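Local atomic coordinates of acetyltransferase, GNAT family (Enterococcus faecalis, PDB entry 1U6M), a protein that probably transfers an acyl group, most likely acetyl from acetyl-CoA, to an as yet unidentified acceptor, as expected of a GNAT-family enzyme. Residues 118-123 / 127-132. Numbering follows the deposited sequence.
Sequences ISVDER and MGIGSK. With SO4 (sulfate ion), chain E.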
# COMPACT_ATOMS: atom_id res chain seq x y z
N ILE A 118 -3.37 -1.98 -3.22
CA ILE A 118 -3.24 -2.05 -4.69
C ILE A 118 -3.92 -0.81 -5.24
O ILE A 118 -5.09 -0.58 -4.96
CB ILE A 118 -3.87 -3.37 -5.30
CG1 ILE A 118 -2.98 -4.59 -4.98
CG2 ILE A 118 -4.09 -3.17 -6.81
CD1 ILE A 118 -3.65 -5.89 -5.11
N SER A 119 -3.17 0.01 -5.96
CA SER A 119 -3.65 1.28 -6.47
C SER A 119 -3.47 1.35 -7.95
O SER A 119 -2.37 1.17 -8.42
CB SER A 119 -2.85 2.44 -5.92
OG SER A 119 -3.31 2.64 -4.62
N VAL A 120 -4.54 1.69 -8.66
CA VAL A 120 -4.48 1.84 -10.11
C VAL A 120 -4.74 3.29 -10.43
O VAL A 120 -5.74 3.86 -9.96
CB VAL A 120 -5.60 1.00 -10.80
CG1 VAL A 120 -5.49 1.13 -12.34
CG2 VAL A 120 -5.46 -0.44 -10.33
N ASP A 121 -3.84 3.88 -11.23
CA ASP A 121 -4.06 5.20 -11.83
C ASP A 121 -5.49 5.31 -12.45
O ASP A 121 -5.94 4.41 -13.15
CB ASP A 121 -2.99 5.46 -12.86
CG ASP A 121 -2.96 6.90 -13.32
OD1 ASP A 121 -4.02 7.42 -13.76
OD2 ASP A 121 -1.89 7.53 -13.25
N GLU A 122 -6.19 6.39 -12.10
CA GLU A 122 -7.54 6.72 -12.59
C GLU A 122 -7.64 6.69 -14.11
O GLU A 122 -8.67 6.29 -14.64
CB GLU A 122 -8.01 8.14 -12.08
N ARG A 123 -6.58 7.09 -14.81
CA ARG A 123 -6.58 6.98 -16.26
C ARG A 123 -6.61 5.51 -16.78
O ARG A 123 -6.84 5.30 -17.99
CB ARG A 123 -5.36 7.68 -16.83
CG ARG A 123 -5.34 9.16 -16.65
CD ARG A 123 -4.05 9.72 -17.24
NE ARG A 123 -2.88 9.31 -16.47
CZ ARG A 123 -1.68 9.02 -16.98
NH1 ARG A 123 -1.46 9.07 -18.31
NH2 ARG A 123 -0.70 8.67 -16.14
N MET A 127 -9.17 -1.89 -16.72
CA MET A 127 -8.25 -2.68 -17.56
C MET A 127 -7.66 -3.92 -16.89
O MET A 127 -6.75 -4.51 -17.41
CB MET A 127 -7.12 -1.84 -18.14
CG MET A 127 -7.56 -0.53 -18.81
SD MET A 127 -6.26 0.64 -19.22
CE MET A 127 -4.89 -0.33 -19.56
N GLY A 128 -8.22 -4.40 -15.80
CA GLY A 128 -7.63 -5.62 -15.21
C GLY A 128 -6.32 -5.48 -14.40
O GLY A 128 -5.78 -6.49 -13.98
N ILE A 129 -5.81 -4.26 -14.18
CA ILE A 129 -4.45 -4.05 -13.60
C ILE A 129 -4.33 -4.48 -12.13
O ILE A 129 -3.37 -5.17 -11.77
CB ILE A 129 -3.95 -2.62 -13.83
CG1 ILE A 129 -3.75 -2.43 -15.34
CG2 ILE A 129 -2.63 -2.32 -12.97
CD1 ILE A 129 -3.43 -1.00 -15.80
N GLY A 130 -5.33 -4.15 -11.32
CA GLY A 130 -5.33 -4.53 -9.91
C GLY A 130 -5.29 -6.03 -9.72
O GLY A 130 -4.60 -6.55 -8.84
N SER A 131 -6.03 -6.71 -10.58
CA SER A 131 -6.23 -8.10 -10.43
C SER A 131 -4.99 -8.79 -10.93
O SER A 131 -4.62 -9.79 -10.35
CB SER A 131 -7.52 -8.56 -11.11
OG SER A 131 -7.36 -9.89 -11.63
N LYS A 132 -4.32 -8.25 -11.94
CA LYS A 132 -2.99 -8.78 -12.33
C LYS A 132 -1.84 -8.53 -11.35
O LYS A 132 -0.95 -9.33 -11.24
CB LYS A 132 -2.50 -8.17 -13.63
CG LYS A 132 -3.31 -8.48 -14.79
CD LYS A 132 -2.64 -7.81 -15.97
CE LYS A 132 -1.54 -8.71 -16.51
NZ LYS A 132 -1.61 -8.64 -18.02
O2 SO4 E . -8.94 -1.65 -10.72
O3 SO4 E . -8.28 -2.80 -11.99
O4 SO4 E . -9.25 -1.44 -12.17
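Ile118 and Val120, two residues apart on strand 112-120, turn their side chains toward the first turn of helix 129-135, and the contact is held by van der Waals packing, with no hydrogen bond across it. Ile118 brings its CG2 methyl, set anti to the backbone N, to 3.6 Å from Gly130 CA. Gly130 presents this alpha carbon without a side chain, and the CA atoms of Ile118 and Gly130 lie 6.1 Å apart. Val120 uses its other branch: CG2, anti to the carbonyl carbon, reaches 3.8 Å from Gly130 N and meets the CG2 methyl of buried Ile129 at 4.3 Å. Beta-branched residues suit such a strand, offering broad methyl faces close to the backbone.

Polar bonds shape the flanks. Asp121 OD1 accepts from Arg123 N at 2.8 Å through its anti lone pair, an Asx turn that bends the chain as it leaves the strand; the Arg123 guanidinium adds a weak salt bridge, NH2 to Asp121 OD2, and another to Glu67. Gly128, with its positive phi of 77°, takes the N-cap position, and its carbonyl O receives Lys132 N.

At the start of this helix a sulfate, probably from the crystallisation liquor, accepts a weak bond from Gly130 N to O3 (3.3 Å) and another hydrogen bond from Arg125 NH2. The strand and the Arg-x-x-Gly-x-Gly sequence, running from Arg125 in the loop through Gly128 to Gly130 in the helix, match motif A of the GNAT fold, whose backbone N-H groups bind the coenzyme A pyrophosphate in relatives; the sulfate probably marks where a coenzyme A phosphate would sit.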